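Local coordinates for nitrate transport protein (Parabacteroides distasonis, PDB 3HN0) that probably serves as the solute-binding component of an ABC transporter, capturing nitrate or another small molecule for uptake, at residues Val89-Leu94 with Lys143-Val148; Pro97-Phe102 with Tyr123-Ala128; Asn67-Gly72 with Leu273-Phe278. One frame throughout, in Å; residues are numbered along the deposited sequence.

Interaction 1 of 3, residues Val89-Leu94 with Lys143-Val148; sequences VEKTPL and KVNRAV
Glu90 and Arg146 face each other as a non-hydrogen-bonded pair of two antiparallel strands; strand 146-149 lies between strand 87-90 and strand 99-100, whose Tyr100 bonds to the backbone of Arg146 and Val148. In one of the two conformers modelled for Glu90, the side chains run alongside each other and Arg146 takes the acid side-on in a salt bridge, with NE and NH2 on a single oxygen. Arg146 NE and NH2 each lie 2.8 Å from Glu90 OE1, which stays in the guanidinium plane although the carboxylate plane is turned 62° from it. The bend of Arg146 at its third torsion (chi3 -82°) swings the guanidinium toward Glu90. Leu94 crosses the arginine at about a right angle and lays its methyls over one guanidinium face, with Leu94 CD2 3.2 Å from Arg146 NH2, a tight fit. The backbones are joined by Val89 N to Ala147 O (2.8 Å) and Ala147 N to Val89 O (3.0 Å), and beyond the bridges Lys91 N still reaches Asn145 O. Val89 and Ala147 put their side chains on the opposite face from the salt bridge, where both pack on Ile139 of helix 132-141. A second shell fixes the polar ends. Thr167 holds Glu90 OE2, the Pro97 carbonyl accepts from Arg146 NH1, the Tyr123 ring makes a cation-pi contact with the guanidinium, and Asp161 forms a salt bridge with Lys91 NZ. Asn145 ND2 is bonded to the Glu96 carbonyl, while Lys91 CD passes 3.6 Å from Asn145 OD1 in the modelled conformer of that amide.

Interaction 2 of 3, residues Pro97-Phe102 with Tyr123-Ala128; sequences PALYVF and YPLNYA
Leu99 O draws two contacts from the neighbouring strand: Asn126 N donates to it at 2.8 Å, from above the carbonyl plane, and Leu125 CA adds a CH...O approach at 3.4 Å. The strands are parallel, so the bonds alternate along them. Leu99 N donates to Pro124 O at 2.8 Å, and Val101 N donates to Asn126 O at 3.1 Å. These pieces are the two strands of a beta-alpha-beta unit whose connecting helix, 107-119, covers the face carrying Leu99 and Leu125. There the leucines run side by side, Leu99 CD2 3.8 Å from Leu125 CD2, and Val101 CG2 crosses onto Leu125 CD2. On the other face Asn126 lies along Tyr100 with its amide stacked on the ring, the planes 18° apart and Asn126 CB over the ring centre. Asn126 CG lies anti to the backbone N (chi1 -169°), which carries the amide across to Tyr100 CE2 and CZ. Asn126 OD1 also accepts Ala128 N in an Asx turn (2.8 Å), and Ala128 CB rests at the edge of the tyrosine ring. Tyr127 sets its ring carbons beside Val101, while its hydroxyl is bonded to Asp109. The chemistry thus differs on the two faces: the two leucines pack beneath the helix, whereas on the other face an amide that closes a turn also serves as a flat surface for an aromatic ring.

Interaction 3 of 3, residues Asn67-Gly72 with Leu273-Phe278; sequences NLYNKG and LPDAGF
Leu273, packed on helix 251-264, leads toward Asn70 ND2. Pro274 crosses Asn70 at about a right angle, with Pro274 CB 3.9 Å from Tyr69 CD2. Pro274 CA lies 3.5 Å from Asn70 OD1. The Asn70 amide is occupied at both ends: ND2 donates to the Val269 carbonyl, and OD1 accepts from a water (2.8 Å) that in turn receives Asp275 N. The water thus bridges the last turn of helix 62-70 to the loop. Asp275 has its carboxylate folded back between the backbone N and the carbonyl carbon (chi1 64°). Asp275 OD1 is reached by Tyr69 OH at 2.5 Å, a length so short as to be doubtful, with ring and carboxylate planes 83° apart. The same oxygen receives Gly277 N, from above the carboxylate plane, in an Asx turn; two donors would restrict the rotation of the acid. A phosphate ion, probably from the crystallisation liquor, sits about 3 Å from this side chain. At Gly277 the chain comes close to the phenol oxygen, with Gly277 CA 3.2 Å from Tyr69 OH, and the glycine carbonyl accepts from Lys76. Phe278 closes the short 3-10 segment 276-278. Its CB rides over the Tyr69 face, 4.0 Å from the ring centroid, and its ring meets the tyrosine ring obliquely, Phe278 CD1 lying 3.6 Å from Tyr69 CG. Phe278 also reaches back toward the start of helix 62-70, to Met62 and Ala65. With chi1 at 178° Tyr69 holds its CG opposite the backbone N, directing the ring between proline, aspartate and phenylalanine. Gly72, with positive phi, makes the Schellman motif after the helix, and the whole is a C-terminal tail segment, stapled by an Asx turn and a short 3-10 turn, docked on a helix end of the mixed-sheet domain.

Overall arrangement
From the N terminus, the chain lays down much of the mixed seven-stranded sheet and reaches 67-72 at the end of helix 62-70, the first half of interaction 3. It then crosses to the second domain, where 89-94 opens interaction 1. Segment 97-102 follows and pairs with 123-128 through helix 107-119, closing the short loop of interaction 2 before 143-148 returns to 89-94 and closes interaction 1 around it. The two touch, Arg146 O lying 2.9 Å from Tyr100 N in a probable hydrogen bond, and join into one sheet. Last, 273-278 docks the tail on 67-72, so that interaction 3 encloses both. Interactions 1 and 3 have centres about 38 Å apart, on opposite sides of the chain's centre.

Interaction 1 of 3, residues Val89-Leu94 with Lys143-Val148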
loop_
_atom_site.group_PDB
_atom_site.type_symbol
_atom_site.label_atom_id
_atom_site.label_comp_id
_atom_site.label_asym_id
_atom_site.label_seq_id
_atom_site.Cartn_x
_atom_site.Cartn_y
_atom_site.Cartn_z
ATOM N N VAL A 89 -5.281 10.353 -15.947
ATOM C CA VAL A 89 -4.854 11.668 -16.392
ATOM C C VAL A 89 -6.056 12.441 -16.942
ATOM O O VAL A 89 -6.968 11.857 -17.516
ATOM C CB VAL A 89 -3.743 11.576 -17.465
ATOM C CG1 VAL A 89 -2.493 10.936 -16.876
ATOM C CG2 VAL A 89 -4.206 10.765 -18.737
ATOM N N GLU A 90 -6.041 13.744 -16.739
ATOM C CA GLU A 90 -7.112 14.600 -17.203
ATOM C C GLU A 90 -6.522 15.907 -17.700
ATOM O O GLU A 90 -5.517 16.398 -17.158
ATOM C CB GLU A 90 -8.159 14.841 -16.088
ATOM C CG GLU A 90 -8.535 13.590 -15.288
ATOM C CD GLU A 90 -9.721 13.792 -14.350
ATOM O OE1 GLU A 90 -10.804 14.199 -14.839
ATOM O OE2 GLU A 90 -9.579 13.513 -13.131
ATOM N N LYS A 91 -7.158 16.453 -18.730
ATOM C CA LYS A 91 -6.826 17.770 -19.243
ATOM C C LYS A 91 -7.681 18.805 -18.554
ATOM O O LYS A 91 -8.817 18.521 -18.190
ATOM C CB LYS A 91 -7.094 17.844 -20.738
ATOM C CG LYS A 91 -6.028 17.185 -21.537
ATOM C CD LYS A 91 -6.245 17.268 -23.042
ATOM C CE LYS A 91 -6.167 18.701 -23.579
ATOM N NZ LYS A 91 -5.248 18.842 -24.738
ATOM N N THR A 92 -7.098 19.996 -18.381
ATOM C CA THR A 92 -7.808 21.203 -17.946
ATOM C C THR A 92 -7.695 22.255 -19.054
ATOM O O THR A 92 -6.577 22.603 -19.456
ATOM C CB THR A 92 -7.187 21.799 -16.664
ATOM O OG1 THR A 92 -6.959 20.741 -15.732
ATOM C CG2 THR A 92 -8.113 22.861 -16.036
ATOM N N PRO A 93 -8.840 22.747 -19.563
ATOM C CA PRO A 93 -10.207 22.385 -19.186
ATOM C C PRO A 93 -10.640 21.030 -19.717
ATOM O O PRO A 93 -10.072 20.511 -20.696
ATOM C CB PRO A 93 -11.060 23.494 -19.829
ATOM C CG PRO A 93 -10.243 23.977 -20.983
ATOM C CD PRO A 93 -8.814 23.877 -20.517
ATOM N N LEU A 94 -11.652 20.470 -19.059
ATOM C CA LEU A 94 -12.237 19.214 -19.476
ATOM C C LEU A 94 -13.367 19.495 -20.466
ATOM O O LEU A 94 -14.453 19.948 -20.088
ATOM C CB LEU A 94 -12.759 18.457 -18.263
ATOM C CG LEU A 94 -13.275 17.056 -18.570
ATOM C CD1 LEU A 94 -12.102 16.097 -18.701
ATOM C CD2 LEU A 94 -14.248 16.611 -17.487
ATOM N N LYS A 143 -8.713 14.315 -29.116
ATOM C CA LYS A 143 -9.895 13.468 -29.011
ATOM C C LYS A 143 -10.134 13.065 -27.544
ATOM O O LYS A 143 -11.271 12.932 -27.121
ATOM C CB LYS A 143 -9.686 12.201 -29.858
ATOM C CG LYS A 143 -10.868 11.207 -29.920
ATOM C CD LYS A 143 -12.047 11.766 -30.681
ATOM C CE LYS A 143 -13.031 10.670 -31.097
ATOM N NZ LYS A 143 -13.932 11.112 -32.186
ATOM N N VAL A 144 -9.057 12.884 -26.787
ATOM C CA VAL A 144 -9.122 12.302 -25.445
ATOM C C VAL A 144 -8.740 13.349 -24.391
ATOM O O VAL A 144 -7.633 13.884 -24.418
ATOM C CB VAL A 144 -8.181 11.099 -25.370
ATOM C CG1 VAL A 144 -8.134 10.508 -23.906
ATOM C CG2 VAL A 144 -8.564 10.026 -26.389
ATOM N N ASN A 145 -9.642 13.631 -23.449
ATOM C CA ASN A 145 -9.395 14.571 -22.363
ATOM C C ASN A 145 -9.248 13.865 -21.009
ATOM O O ASN A 145 -8.903 14.476 -20.021
ATOM C CB ASN A 145 -10.551 15.583 -22.293
ATOM C CG ASN A 145 -10.681 16.417 -23.575
ATOM O OD1 ASN A 145 -9.680 16.843 -24.157
ATOM N ND2 ASN A 145 -11.906 16.648 -24.009
ATOM N N ARG A 146 -9.557 12.585 -20.961
ATOM C CA ARG A 146 -9.458 11.864 -19.700
ATOM C C ARG A 146 -9.174 10.425 -20.076
ATOM O O ARG A 146 -9.818 9.895 -20.982
ATOM C CB ARG A 146 -10.775 12.100 -18.943
ATOM C CG ARG A 146 -11.136 11.229 -17.791
ATOM C CD ARG A 146 -12.580 11.595 -17.306
ATOM N NE ARG A 146 -12.586 12.753 -16.427
ATOM C CZ ARG A 146 -13.681 13.409 -16.038
ATOM N NH1 ARG A 146 -14.880 13.042 -16.462
ATOM N NH2 ARG A 146 -13.576 14.437 -15.212
ATOM N N ALA A 147 -8.169 9.828 -19.412
ATOM C CA ALA A 147 -7.720 8.509 -19.750
ATOM C C ALA A 147 -6.962 7.865 -18.614
ATOM O O ALA A 147 -6.595 8.515 -17.641
ATOM C CB ALA A 147 -6.822 8.573 -21.022
ATOM N N VAL A 148 -6.784 6.561 -18.762
ATOM C CA VAL A 148 -5.872 5.827 -17.918
ATOM C C VAL A 148 -4.672 5.380 -18.735
ATOM O O VAL A 148 -4.813 4.953 -19.878
ATOM C CB VAL A 148 -6.534 4.630 -17.227
ATOM C CG1 VAL A 148 -7.494 5.110 -16.127
ATOM C CG2 VAL A 148 -7.194 3.737 -18.226
#

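Interaction 2 of 3, residues Pro97-Phe102 with Tyr123-Ala128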
loop_
_atom_site.group_PDB
_atom_site.type_symbol
_atom_site.label_atom_id
_atom_site.label_comp_id
_atom_site.label_asym_id
_atom_site.label_seq_id
_atom_site.Cartn_x
_atom_site.Cartn_y
_atom_site.Cartn_z
ATOM N N PRO A 97 -16.094 14.553 -21.721
ATOM C CA PRO A 97 -15.582 13.937 -20.518
ATOM C C PRO A 97 -15.486 12.404 -20.492
ATOM O O PRO A 97 -15.311 11.841 -19.410
ATOM C CB PRO A 97 -16.618 14.381 -19.477
ATOM C CG PRO A 97 -17.896 14.291 -20.217
ATOM C CD PRO A 97 -17.568 14.672 -21.660
ATOM N N ALA A 98 -15.581 11.724 -21.633
ATOM C CA ALA A 98 -15.448 10.273 -21.624
ATOM C C ALA A 98 -14.057 9.896 -21.119
ATOM O O ALA A 98 -13.073 10.570 -21.454
ATOM C CB ALA A 98 -15.667 9.689 -22.998
ATOM N N LEU A 99 -14.003 8.831 -20.308
ATOM C CA LEU A 99 -12.756 8.287 -19.839
ATOM C C LEU A 99 -12.345 7.166 -20.759
ATOM O O LEU A 99 -13.035 6.150 -20.876
ATOM C CB LEU A 99 -12.882 7.780 -18.390
ATOM C CG LEU A 99 -11.721 7.004 -17.773
ATOM C CD1 LEU A 99 -10.483 7.815 -17.842
ATOM C CD2 LEU A 99 -12.093 6.638 -16.305
ATOM N N TYR A 100 -11.225 7.354 -21.435
ATOM C CA TYR A 100 -10.769 6.374 -22.390
ATOM C C TYR A 100 -9.903 5.353 -21.702
ATOM O O TYR A 100 -8.941 5.715 -21.011
ATOM C CB TYR A 100 -9.997 7.028 -23.524
ATOM C CG TYR A 100 -10.878 7.712 -24.523
ATOM C CD1 TYR A 100 -11.459 8.930 -24.239
ATOM C CD2 TYR A 100 -11.154 7.121 -25.762
ATOM C CE1 TYR A 100 -12.314 9.573 -25.188
ATOM C CE2 TYR A 100 -11.951 7.747 -26.696
ATOM C CZ TYR A 100 -12.527 8.963 -26.403
ATOM O OH TYR A 100 -13.343 9.575 -27.337
ATOM N N VAL A 101 -10.222 4.079 -21.958
ATOM C CA VAL A 101 -9.596 2.945 -21.313
ATOM C C VAL A 101 -9.100 1.957 -22.370
ATOM O O VAL A 101 -9.841 1.582 -23.280
ATOM C CB VAL A 101 -10.653 2.236 -20.376
ATOM C CG1 VAL A 101 -10.046 1.043 -19.703
ATOM C CG2 VAL A 101 -11.224 3.232 -19.357
ATOM N N PHE A 102 -7.844 1.562 -22.262
ATOM C CA PHE A 102 -7.285 0.561 -23.135
ATOM C C PHE A 102 -7.492 -0.851 -22.495
ATOM O O PHE A 102 -7.893 -0.976 -21.348
ATOM C CB PHE A 102 -5.810 0.858 -23.410
ATOM C CG PHE A 102 -4.928 0.740 -22.193
ATOM C CD1 PHE A 102 -4.770 1.828 -21.308
ATOM C CD2 PHE A 102 -4.249 -0.439 -21.918
ATOM C CE1 PHE A 102 -3.974 1.714 -20.172
ATOM C CE2 PHE A 102 -3.426 -0.541 -20.793
ATOM C CZ PHE A 102 -3.314 0.532 -19.903
ATOM N N TYR A 123 -17.835 8.198 -14.676
ATOM C CA TYR A 123 -17.463 8.728 -15.965
ATOM C C TYR A 123 -17.792 7.701 -17.043
ATOM O O TYR A 123 -17.546 6.504 -16.843
ATOM C CB TYR A 123 -15.965 9.028 -16.032
ATOM C CG TYR A 123 -15.446 9.944 -14.960
ATOM C CD1 TYR A 123 -16.175 11.053 -14.534
ATOM C CD2 TYR A 123 -14.212 9.715 -14.386
ATOM C CE1 TYR A 123 -15.677 11.895 -13.549
ATOM C CE2 TYR A 123 -13.697 10.540 -13.422
ATOM C CZ TYR A 123 -14.436 11.631 -12.996
ATOM O OH TYR A 123 -13.925 12.439 -12.023
ATOM N N PRO A 124 -18.299 8.168 -18.191
ATOM C CA PRO A 124 -18.574 7.238 -19.289
ATOM C C PRO A 124 -17.274 6.634 -19.802
ATOM O O PRO A 124 -16.331 7.370 -20.075
ATOM C CB PRO A 124 -19.199 8.127 -20.366
ATOM C CG PRO A 124 -19.310 9.521 -19.765
ATOM C CD PRO A 124 -18.375 9.574 -18.625
ATOM N N LEU A 125 -17.223 5.311 -19.909
ATOM C CA LEU A 125 -16.021 4.623 -20.391
ATOM C C LEU A 125 -16.035 4.519 -21.911
ATOM O O LEU A 125 -17.045 4.207 -22.501
ATOM C CB LEU A 125 -15.889 3.257 -19.736
ATOM C CG LEU A 125 -15.780 3.335 -18.210
ATOM C CD1 LEU A 125 -15.815 1.930 -17.584
ATOM C CD2 LEU A 125 -14.513 4.089 -17.797
ATOM N N ASN A 126 -14.925 4.836 -22.551
ATOM C CA ASN A 126 -14.828 4.710 -23.977
ATOM C C ASN A 126 -13.686 3.786 -24.341
ATOM O O ASN A 126 -12.540 4.024 -23.977
ATOM C CB ASN A 126 -14.647 6.084 -24.592
ATOM C CG ASN A 126 -14.810 6.079 -26.104
ATOM O OD1 ASN A 126 -14.315 5.180 -26.812
ATOM N ND2 ASN A 126 -15.494 7.101 -26.611
ATOM N N TYR A 127 -14.026 2.729 -25.080
ATOM C CA TYR A 127 -13.107 1.666 -25.427
ATOM C C TYR A 127 -12.707 1.751 -26.907
ATOM O O TYR A 127 -12.209 0.784 -27.487
ATOM C CB TYR A 127 -13.755 0.311 -25.118
ATOM C CG TYR A 127 -14.059 0.066 -23.659
ATOM C CD1 TYR A 127 -13.027 -0.098 -22.728
ATOM C CD2 TYR A 127 -15.380 0.007 -23.193
ATOM C CE1 TYR A 127 -13.309 -0.320 -21.358
ATOM C CE2 TYR A 127 -15.667 -0.224 -21.866
ATOM C CZ TYR A 127 -14.625 -0.384 -20.942
ATOM O OH TYR A 127 -14.966 -0.649 -19.641
ATOM N N ALA A 128 -12.839 2.936 -27.476
ATOM C CA ALA A 128 -12.455 3.197 -28.866
ATOM C C ALA A 128 -10.996 2.835 -29.149
ATOM O O ALA A 128 -10.678 2.417 -30.252
ATOM C CB ALA A 128 -12.746 4.664 -29.238
#

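Interaction 3 of 3, residues Asn67-Gly72 with Leu273-Phe278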
loop_
_atom_site.group_PDB
_atom_site.type_symbol
_atom_site.label_atom_id
_atom_site.label_comp_id
_atom_site.label_asym_id
_atom_site.label_seq_id
_atom_site.Cartn_x
_atom_site.Cartn_y
_atom_site.Cartn_z
ATOM N N ASN A 67 -4.710 -17.785 -14.985
ATOM C CA ASN A 67 -5.420 -18.552 -15.996
ATOM C C ASN A 67 -4.587 -19.725 -16.482
ATOM O O ASN A 67 -5.024 -20.862 -16.462
ATOM C CB ASN A 67 -5.779 -17.649 -17.181
ATOM C CG ASN A 67 -6.689 -18.362 -18.164
ATOM O OD1 ASN A 67 -7.676 -18.957 -17.770
ATOM N ND2 ASN A 67 -6.342 -18.326 -19.435
ATOM N N LEU A 68 -3.343 -19.479 -16.869
ATOM C CA LEU A 68 -2.465 -20.574 -17.281
ATOM C C LEU A 68 -2.322 -21.664 -16.210
ATOM O O LEU A 68 -2.388 -22.869 -16.513
ATOM C CB LEU A 68 -1.072 -20.047 -17.624
ATOM C CG LEU A 68 -0.954 -19.180 -18.869
ATOM C CD1 LEU A 68 0.530 -18.695 -18.987
ATOM C CD2 LEU A 68 -1.382 -19.930 -20.068
ATOM N N TYR A 69 -2.119 -21.250 -14.965
ATOM C CA TYR A 69 -2.042 -22.189 -13.867
ATOM C C TYR A 69 -3.347 -22.999 -13.731
ATOM O O TYR A 69 -3.304 -24.252 -13.591
ATOM C CB TYR A 69 -1.675 -21.503 -12.545
ATOM C CG TYR A 69 -1.641 -22.485 -11.397
ATOM C CD1 TYR A 69 -0.479 -23.194 -11.130
ATOM C CD2 TYR A 69 -2.771 -22.719 -10.590
ATOM C CE1 TYR A 69 -0.435 -24.147 -10.119
ATOM C CE2 TYR A 69 -2.742 -23.666 -9.549
ATOM C CZ TYR A 69 -1.568 -24.383 -9.321
ATOM O OH TYR A 69 -1.473 -25.338 -8.338
ATOM N N ASN A 70 -4.490 -22.318 -13.759
ATOM C CA ASN A 70 -5.784 -22.984 -13.631
ATOM C C ASN A 70 -6.067 -23.968 -14.781
ATOM O O ASN A 70 -6.791 -24.955 -14.608
ATOM C CB ASN A 70 -6.915 -21.953 -13.488
ATOM C CG ASN A 70 -6.981 -21.397 -12.106
ATOM O OD1 ASN A 70 -6.512 -22.038 -11.187
ATOM N ND2 ASN A 70 -7.559 -20.207 -11.937
ATOM N N LYS A 71 -5.495 -23.675 -15.934
ATOM C CA LYS A 71 -5.669 -24.503 -17.127
ATOM C C LYS A 71 -4.718 -25.687 -17.207
ATOM O O LYS A 71 -4.858 -26.510 -18.091
ATOM C CB LYS A 71 -5.594 -23.621 -18.373
ATOM C CG LYS A 71 -6.871 -22.775 -18.443
ATOM C CD LYS A 71 -7.194 -22.074 -19.720
ATOM C CE LYS A 71 -8.738 -21.794 -19.803
ATOM N NZ LYS A 71 -9.384 -21.083 -18.586
ATOM N N GLY A 72 -3.778 -25.782 -16.276
ATOM C CA GLY A 72 -2.893 -26.961 -16.132
ATOM C C GLY A 72 -1.491 -26.753 -16.665
ATOM O O GLY A 72 -0.691 -27.694 -16.690
ATOM N N LEU A 273 -10.119 -18.941 -8.271
ATOM C CA LEU A 273 -8.847 -18.512 -7.698
ATOM C C LEU A 273 -7.901 -19.700 -7.735
ATOM O O LEU A 273 -8.306 -20.820 -7.418
ATOM C CB LEU A 273 -9.013 -18.075 -6.245
ATOM C CG LEU A 273 -9.830 -16.826 -5.984
ATOM C CD1 LEU A 273 -10.038 -16.734 -4.472
ATOM C CD2 LEU A 273 -9.112 -15.567 -6.535
ATOM N N PRO A 274 -6.626 -19.478 -8.123
ATOM C CA PRO A 274 -5.651 -20.579 -8.124
ATOM C C PRO A 274 -5.527 -21.211 -6.725
ATOM O O PRO A 274 -5.613 -20.490 -5.712
ATOM C CB PRO A 274 -4.370 -19.897 -8.502
ATOM C CG PRO A 274 -4.808 -18.684 -9.297
ATOM C CD PRO A 274 -6.048 -18.217 -8.623
ATOM N N ASP A 275 -5.345 -22.525 -6.679
ATOM C CA ASP A 275 -5.111 -23.229 -5.423
ATOM C C ASP A 275 -3.697 -23.011 -4.881
ATOM O O ASP A 275 -2.902 -22.220 -5.422
ATOM C CB ASP A 275 -5.417 -24.728 -5.583
ATOM C CG ASP A 275 -4.512 -25.427 -6.561
ATOM O OD1 ASP A 275 -3.332 -25.054 -6.705
ATOM O OD2 ASP A 275 -4.971 -26.402 -7.190
ATOM N N ALA A 276 -3.359 -23.724 -3.809
ATOM C CA ALA A 276 -2.130 -23.404 -3.066
ATOM C C ALA A 276 -0.851 -23.709 -3.876
ATOM O O ALA A 276 0.153 -23.076 -3.651
ATOM C CB ALA A 276 -2.091 -24.103 -1.705
ATOM N N GLY A 277 -0.924 -24.608 -4.853
ATOM C CA GLY A 277 0.246 -24.938 -5.687
ATOM C C GLY A 277 0.741 -23.813 -6.624
ATOM O O GLY A 277 1.804 -23.922 -7.227
ATOM N N PHE A 278 -0.056 -22.754 -6.755
ATOM C CA PHE A 278 0.319 -21.597 -7.585
ATOM C C PHE A 278 1.569 -20.913 -7.049
ATOM O O PHE A 278 2.390 -20.380 -7.836
ATOM C CB PHE A 278 -0.845 -20.617 -7.602
ATOM C CG PHE A 278 -0.681 -19.436 -8.506
ATOM C CD1 PHE A 278 -0.319 -19.583 -9.828
ATOM C CD2 PHE A 278 -1.035 -18.155 -8.043
ATOM C CE1 PHE A 278 -0.279 -18.473 -10.663
ATOM C CE2 PHE A 278 -0.957 -17.051 -8.901
ATOM C CZ PHE A 278 -0.613 -17.213 -10.173
HETATM O O HOH W 1 -6.098 -23.936 -9.180
#